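PDB 1UZ5: 402AA LONG hypothetical molybdopterin biosynthesis MOEA protein from Pyrococcus horikoshii, which probably inserts molybdenum into the molybdenum cofactor, converting adenylyl-molybdopterin and molybdate to Mo-molybdopterin and AMP with the help of magnesium. Local coordinates for residues V185-N190 with V251-A256; I373-F378 with T397-W402. All coordinates share one frame; numbering follows the deposited sequence.

Interaction 1 (V185-N190 with V251-A256); sequences VISTGN and VISGGA
Ile186 lies between Val251 and Ser253 of the neighbouring parallel strand and bonds to both. Its N donates to Val251 O (2.9 Å) and its O accepts from Ser253 N (3.1 Å); Thr188 N then reaches Ser253 O at 2.9 Å, with the N-H pointing almost straight at its acceptor (161°). Between these bonds run CA-H...O contacts, such as Ile252 CA to Ile186 O.

Apolar contact is concentrated on the face of Ile186 and Ile252, which helix 233-246 covers. Ile186 CB meets Ile252 CG1 at 4.2 Å. Further along, the side chains of Thr188 and Ile252 cross at a slant, bringing their CG2 methyls to 3.6 Å. Thr188 turns OG1 between its backbone N and carbonyl carbon (chi1 64°), which carries that oxygen to Gly254 CA at 3.2 Å; a glycine suits this spot, since a CB would collide with the hydroxyl.

On the other face, Val185 and Val251 pack beneath helix 208-219, and the polar pair Ser187 and Ser253 follows. Their hydroxyls share a water that donates to Ser187 OG and also to Ile186 O (2.8 Å), while Ser187 OG has a second partner in Asp206.

The chemistry thus changes along the strands: branched aliphatic residues fill the core between helices, and hydroxyls and glycines take over at the C-terminal ends. There, as in other parallel alpha/beta folds, ligand sites commonly form; a sulfate about 6 Å from the Thr188 side chain, probably from the crystallisation liquor, does not by itself prove one.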
ATOM      1  N   VAL A 185      17.623  13.193   3.490  1.00 27.32           N
ATOM      2  CA  VAL A 185      18.532  12.265   4.153  1.00 28.59           C
ATOM      3  C   VAL A 185      19.984  12.718   4.120  1.00 24.40           C
ATOM      4  O   VAL A 185      20.489  13.140   3.079  1.00 22.87           O
ATOM      5  CB  VAL A 185      18.446  10.869   3.513  1.00 27.36           C
ATOM      6  CG1 VAL A 185      19.441   9.923   4.189  1.00 22.95           C
ATOM      7  CG2 VAL A 185      17.019  10.335   3.629  1.00 21.21           C
ATOM      8  N   ILE A 186      20.642  12.614   5.274  1.00 23.64           N
ATOM      9  CA  ILE A 186      22.043  13.001   5.420  1.00 28.33           C
ATOM     10  C   ILE A 186      22.880  11.879   6.049  1.00 20.64           C
ATOM     11  O   ILE A 186      22.426  11.204   6.970  1.00 26.21           O
ATOM     12  CB  ILE A 186      22.176  14.252   6.330  1.00 26.80           C
ATOM     13  CG1 ILE A 186      21.549  15.466   5.644  1.00 22.86           C
ATOM     14  CG2 ILE A 186      23.652  14.511   6.666  1.00 32.84           C
ATOM     15  CD1 ILE A 186      21.337  16.656   6.579  1.00 22.32           C
ATOM     16  N   SER A 187      24.092  11.679   5.533  1.00 25.21           N
ATOM     17  CA  SER A 187      25.016  10.681   6.089  1.00 27.82           C
ATOM     18  C   SER A 187      26.172  11.458   6.727  1.00 26.37           C
ATOM     19  O   SER A 187      26.749  12.343   6.095  1.00 26.15           O
ATOM     20  CB  SER A 187      25.557   9.755   4.994  1.00 24.54           C
ATOM     21  OG  SER A 187      24.556   8.853   4.550  1.00 32.06           O
ATOM     22  N   THR A 188      26.504  11.144   7.975  1.00 24.27           N
ATOM     23  CA  THR A 188      27.587  11.858   8.657  1.00 34.09           C
ATOM     24  C   THR A 188      28.749  10.952   9.057  1.00 32.26           C
ATOM     25  O   THR A 188      28.548   9.850   9.568  1.00 31.49           O
ATOM     26  CB  THR A 188      27.083  12.574   9.929  1.00 31.37           C
ATOM     27  OG1 THR A 188      26.624  11.606  10.878  1.00 44.66           O
ATOM     28  CG2 THR A 188      25.945  13.524   9.591  1.00 29.83           C
ATOM     29  N   GLY A 189      29.964  11.435   8.822  1.00 37.08           N
ATOM     30  CA  GLY A 189      31.154  10.673   9.161  1.00 36.60           C
ATOM     31  C   GLY A 189      32.341  11.145   8.348  1.00 37.44           C
ATOM     32  O   GLY A 189      32.234  11.329   7.132  1.00 31.02           O
ATOM     33  N   ASN A 190      33.478  11.343   9.008  1.00 30.99           N
ATOM     34  CA  ASN A 190      34.673  11.799   8.309  1.00 25.66           C
ATOM     35  C   ASN A 190      35.243  10.725   7.395  1.00 22.53           C
ATOM     36  O   ASN A 190      36.027  11.017   6.493  1.00 28.68           O
ATOM     37  CB  ASN A 190      35.743  12.248   9.308  1.00 38.33           C
ATOM     38  CG  ASN A 190      35.293  13.420  10.153  1.00 50.61           C
ATOM     39  OD1 ASN A 190      34.668  14.360   9.650  1.00 40.87           O
ATOM     40  ND2 ASN A 190      35.613  13.378  11.442  1.00 43.37           N
ATOM     41  N   VAL A 251      16.266  13.091   8.087  1.00 26.71           N
ATOM     42  CA  VAL A 251      16.780  11.904   8.750  1.00 26.29           C
ATOM     43  C   VAL A 251      18.289  11.883   8.571  1.00 31.49           C
ATOM     44  O   VAL A 251      18.800  12.004   7.455  1.00 22.94           O
ATOM     45  CB  VAL A 251      16.176  10.602   8.177  1.00 30.20           C
ATOM     46  CG1 VAL A 251      16.782   9.397   8.888  1.00 29.87           C
ATOM     47  CG2 VAL A 251      14.671  10.589   8.381  1.00 22.30           C
ATOM     48  N   ILE A 252      18.990  11.744   9.688  1.00 31.77           N
ATOM     49  CA  ILE A 252      20.448  11.734   9.693  1.00 31.16           C
ATOM     50  C   ILE A 252      20.950  10.432  10.305  1.00 25.01           C
ATOM     51  O   ILE A 252      20.424   9.976  11.318  1.00 31.46           O
ATOM     52  CB  ILE A 252      20.988  12.916  10.536  1.00 31.29           C
ATOM     53  CG1 ILE A 252      20.348  14.224  10.059  1.00 32.57           C
ATOM     54  CG2 ILE A 252      22.505  12.996  10.426  1.00 27.55           C
ATOM     55  CD1 ILE A 252      20.504  15.379  11.017  1.00 34.92           C
ATOM     56  N   SER A 253      21.948   9.823   9.674  1.00 25.13           N
ATOM     57  CA  SER A 253      22.541   8.599  10.204  1.00 31.76           C
ATOM     58  C   SER A 253      24.048   8.821  10.291  1.00 26.78           C
ATOM     59  O   SER A 253      24.643   9.467   9.426  1.00 34.64           O
ATOM     60  CB  SER A 253      22.252   7.392   9.304  1.00 27.83           C
ATOM     61  OG  SER A 253      23.009   7.449   8.112  1.00 37.99           O
ATOM     62  N   GLY A 254      24.663   8.294  11.342  1.00 38.33           N
ATOM     63  CA  GLY A 254      26.094   8.467  11.499  1.00 50.32           C
ATOM     64  C   GLY A 254      26.570   8.171  12.905  1.00 61.75           C
ATOM     65  O   GLY A 254      27.756   8.305  13.207  1.00 74.05           O
ATOM     66  N   GLY A 255      25.643   7.774  13.771  1.00 67.95           N
ATOM     67  CA  GLY A 255      26.007   7.454  15.138  1.00 72.33           C
ATOM     68  C   GLY A 255      26.861   6.201  15.180  1.00 68.91           C
ATOM     69  O   GLY A 255      28.053   6.241  14.866  1.00 70.97           O
ATOM     70  N   ALA A 256      26.251   5.083  15.560  1.00 60.87           N
ATOM     71  CA  ALA A 256      26.962   3.815  15.639  1.00 55.19           C
ATOM     72  C   ALA A 256      26.000   2.659  15.423  1.00 47.17           C
ATOM     73  O   ALA A 256      25.135   2.402  16.257  1.00 59.98           O
ATOM     74  CB  ALA A 256      27.637   3.683  16.996  1.00 63.68           C
TER
HETATM   75  O   HOH W   1      22.106   8.553   6.014  1.00 31.98           O
HETATM   76  O   HOH W   2      28.822  10.788  13.300  1.00 66.41           O

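Interaction 2 (I373-F378 with T397-W402); sequences IDADGF and TLFKGW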
ATOM      1  N   ILE A 373      22.494  -7.003   4.812  1.00 31.75           N
ATOM      2  CA  ILE A 373      21.922  -7.852   3.779  1.00 29.34           C
ATOM      3  C   ILE A 373      21.071  -8.977   4.363  1.00 28.86           C
ATOM      4  O   ILE A 373      19.985  -9.247   3.863  1.00 31.23           O
ATOM      5  CB  ILE A 373      23.025  -8.483   2.900  1.00 33.23           C
ATOM      6  CG1 ILE A 373      23.762  -7.392   2.120  1.00 41.44           C
ATOM      7  CG2 ILE A 373      22.414  -9.508   1.946  1.00 39.33           C
ATOM      8  CD1 ILE A 373      22.862  -6.558   1.220  1.00 47.45           C
ATOM      9  N   ASP A 374      21.562  -9.616   5.422  1.00 31.04           N
ATOM     10  CA  ASP A 374      20.854 -10.734   6.056  1.00 37.89           C
ATOM     11  C   ASP A 374      19.669 -10.386   6.959  1.00 37.12           C
ATOM     12  O   ASP A 374      18.805 -11.231   7.198  1.00 38.44           O
ATOM     13  CB  ASP A 374      21.833 -11.586   6.876  1.00 37.26           C
ATOM     14  CG  ASP A 374      22.950 -12.165   6.036  1.00 47.81           C
ATOM     15  OD1 ASP A 374      22.724 -12.437   4.837  1.00 54.48           O
ATOM     16  OD2 ASP A 374      24.054 -12.363   6.582  1.00 53.23           O
ATOM     17  N   ALA A 375      19.626  -9.162   7.470  1.00 34.54           N
ATOM     18  CA  ALA A 375      18.549  -8.756   8.368  1.00 34.77           C
ATOM     19  C   ALA A 375      17.174  -8.636   7.704  1.00 37.24           C
ATOM     20  O   ALA A 375      16.923  -7.714   6.935  1.00 38.46           O
ATOM     21  CB  ALA A 375      18.916  -7.442   9.047  1.00 34.73           C
ATOM     22  N   ASP A 376      16.280  -9.566   8.021  1.00 35.00           N
ATOM     23  CA  ASP A 376      14.935  -9.547   7.459  1.00 35.68           C
ATOM     24  C   ASP A 376      13.977  -8.818   8.385  1.00 35.13           C
ATOM     25  O   ASP A 376      12.913  -8.363   7.967  1.00 39.33           O
ATOM     26  CB  ASP A 376      14.443 -10.970   7.217  1.00 37.56           C
ATOM     27  CG  ASP A 376      15.268 -11.693   6.180  1.00 47.30           C
ATOM     28  OD1 ASP A 376      15.508 -11.101   5.105  1.00 49.56           O
ATOM     29  OD2 ASP A 376      15.672 -12.847   6.433  1.00 50.57           O
ATOM     30  N   GLY A 377      14.372  -8.709   9.648  1.00 38.58           N
ATOM     31  CA  GLY A 377      13.552  -8.034  10.634  1.00 41.54           C
ATOM     32  C   GLY A 377      14.209  -8.097  11.997  1.00 45.50           C
ATOM     33  O   GLY A 377      15.382  -8.454  12.115  1.00 45.81           O
ATOM     34  N   PHE A 378      13.464  -7.751  13.038  1.00 41.83           N
ATOM     35  CA  PHE A 378      14.026  -7.792  14.377  1.00 44.10           C
ATOM     36  C   PHE A 378      13.069  -8.376  15.401  1.00 49.12           C
ATOM     37  O   PHE A 378      11.849  -8.356  15.220  1.00 45.66           O
ATOM     38  CB  PHE A 378      14.461  -6.387  14.815  1.00 38.86           C
ATOM     39  CG  PHE A 378      13.336  -5.390  14.894  1.00 43.30           C
ATOM     40  CD1 PHE A 378      12.386  -5.464  15.910  1.00 48.80           C
ATOM     41  CD2 PHE A 378      13.234  -4.366  13.957  1.00 47.90           C
ATOM     42  CE1 PHE A 378      11.349  -4.531  15.990  1.00 39.34           C
ATOM     43  CE2 PHE A 378      12.205  -3.432  14.030  1.00 42.24           C
ATOM     44  CZ  PHE A 378      11.261  -3.515  15.049  1.00 40.96           C
ATOM     45  N   THR A 397       9.223  -8.302  13.639  1.00 44.81           N
ATOM     46  CA  THR A 397       8.771  -7.165  12.846  1.00 46.99           C
ATOM     47  C   THR A 397       9.695  -7.135  11.639  1.00 50.10           C
ATOM     48  O   THR A 397      10.899  -6.927  11.778  1.00 47.64           O
ATOM     49  CB  THR A 397       8.900  -5.838  13.615  1.00 46.14           C
ATOM     50  OG1 THR A 397       8.010  -5.846  14.737  1.00 51.70           O
ATOM     51  CG2 THR A 397       8.555  -4.666  12.709  1.00 41.61           C
ATOM     52  N   LEU A 398       9.135  -7.363  10.459  1.00 52.03           N
ATOM     53  CA  LEU A 398       9.926  -7.385   9.239  1.00 51.60           C
ATOM     54  C   LEU A 398      10.258  -6.005   8.703  1.00 51.72           C
ATOM     55  O   LEU A 398       9.533  -5.040   8.936  1.00 54.63           O
ATOM     56  CB  LEU A 398       9.203  -8.195   8.160  1.00 56.05           C
ATOM     57  CG  LEU A 398       9.252  -9.719   8.307  1.00 63.22           C
ATOM     58  CD1 LEU A 398       8.685 -10.140   9.651  1.00 69.36           C
ATOM     59  CD2 LEU A 398       8.469 -10.358   7.171  1.00 72.78           C
ATOM     60  N   PHE A 399      11.370  -5.920   7.984  1.00 52.68           N
ATOM     61  CA  PHE A 399      11.794  -4.662   7.394  1.00 57.83           C
ATOM     62  C   PHE A 399      11.116  -4.508   6.039  1.00 69.52           C
ATOM     63  O   PHE A 399      11.761  -4.596   4.993  1.00 74.36           O
ATOM     64  CB  PHE A 399      13.312  -4.639   7.226  1.00 44.52           C
ATOM     65  CG  PHE A 399      14.064  -4.664   8.524  1.00 43.17           C
ATOM     66  CD1 PHE A 399      13.742  -3.778   9.545  1.00 36.39           C
ATOM     67  CD2 PHE A 399      15.110  -5.560   8.719  1.00 39.84           C
ATOM     68  CE1 PHE A 399      14.451  -3.780  10.741  1.00 35.46           C
ATOM     69  CE2 PHE A 399      15.828  -5.570   9.914  1.00 39.77           C
ATOM     70  CZ  PHE A 399      15.500  -4.679  10.925  1.00 38.50           C
ATOM     71  N   LYS A 400       9.807  -4.279   6.070  1.00 76.74           N
ATOM     72  CA  LYS A 400       9.022  -4.115   4.855  1.00 83.92           C
ATOM     73  C   LYS A 400       9.293  -5.268   3.888  1.00 88.70           C
ATOM     74  O   LYS A 400       9.144  -6.435   4.253  1.00 89.27           O
ATOM     75  CB  LYS A 400       9.349  -2.766   4.204  1.00 86.34           C
ATOM     76  CG  LYS A 400       8.563  -2.461   2.935  1.00 88.13           C
ATOM     77  CD  LYS A 400       8.602  -0.977   2.593  1.00 90.63           C
ATOM     78  CE  LYS A 400      10.006  -0.404   2.722  1.00 89.18           C
ATOM     79  NZ  LYS A 400      11.002  -1.206   1.966  1.00 94.81           N
ATOM     80  N   GLY A 401       9.695  -4.946   2.664  1.00 90.43           N
ATOM     81  CA  GLY A 401       9.965  -5.988   1.693  1.00 89.87           C
ATOM     82  C   GLY A 401      10.580  -5.475   0.407  1.00 91.78           C
ATOM     83  O   GLY A 401      10.597  -4.269   0.152  1.00 90.87           O
ATOM     84  N   TRP A 402      11.081  -6.410  -0.396  1.00 89.92           N
ATOM     85  CA  TRP A 402      11.722  -6.137  -1.681  1.00 84.28           C
ATOM     86  C   TRP A 402      12.650  -4.923  -1.693  1.00 83.34           C
ATOM     87  O   TRP A 402      12.817  -4.268  -0.643  1.00 78.95           O
ATOM     88  CB  TRP A 402      10.667  -5.994  -2.793  1.00 79.19           C
ATOM     89  CG  TRP A 402      10.140  -4.597  -3.009  1.00 67.35           C
ATOM     90  CD1 TRP A 402       9.175  -3.955  -2.284  1.00 67.43           C
ATOM     91  CD2 TRP A 402      10.563  -3.672  -4.021  1.00 63.06           C
ATOM     92  NE1 TRP A 402       8.969  -2.689  -2.783  1.00 58.31           N
ATOM     93  CE2 TRP A 402       9.809  -2.489  -3.847  1.00 65.66           C
ATOM     94  CE3 TRP A 402      11.510  -3.728  -5.053  1.00 56.74           C
ATOM     95  CZ2 TRP A 402       9.970  -1.371  -4.676  1.00 62.70           C
ATOM     96  CZ3 TRP A 402      11.669  -2.615  -5.877  1.00 52.20           C
ATOM     97  CH2 TRP A 402      10.903  -1.451  -5.679  1.00 57.01           C
ATOM     98  OXT TRP A 402      13.211  -4.647  -2.770  1.00 91.43           O
TER
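Phe399 lays its ring against the backbone of Ala375 to Phe378, just where strand 391-398 ends. Followed outward, its CB passes Asp376 O at 3.8 Å, and CG, anti to its own carbonyl carbon (chi1 -65°), comes over Gly377. CD2 approaches Ala375 O at 3.3 Å, the oxygen lying at the ring edge, where the polarised C-H should favour it. CE2 touches the Ala375 methyl and Gly377 CA, while CE1, across the ring from CD2, meets Phe378 CD2 at 3.5 Å. CZ, the tip, also lies near Phe378 CD2.

Gly377 CA sits over one face of this ring, 3.7 Å from its centroid, in a CH-pi contact. The residue suits the place because a CB would run into Thr397 O and Leu398 CA; with Asp376 it forms a classic beta bulge opposite Val352. Phe378 tilts its ring 57° from that of Phe399 and carries Thr397 CB over one face, 3.9 Å from the centroid.

Backbone bonds hold the edges together: Phe399 N to Asp376 O (2.9 Å), and the reciprocal pair between Phe378 and Thr397. Helix 304-322 packs on both phenylalanines, with Leu308 and Thr312 among the residues touching Phe399.

Hydrogen bonding therefore sets the strand alignment, while the two rings turn the open end of this hairpin in the MoeA C-terminal region into an apolar surface facing the helix.

Interaction 1 comes first along the chain and is complete before interaction 2 begins. Their centres are 21 Å apart and their nearest atoms about 13 Å, so they do not touch. The first joins neighbouring parallel strands, 182-188 and 249-253, inside the sheet of the probable molybdopterin-binding domain; the second joins the antiparallel hairpin strands 377-381 and 391-398 of the C-terminal region, in a separate sheet. Helix 304-322, which follows strand 295-300 of the first sheet, packs on the hairpin and chiefly ties the C-terminal region to the binding domain. Lys400, though poorly ordered, forms a salt bridge with Glu218 of helix 208-219, whose other residues cover one face of interaction 1.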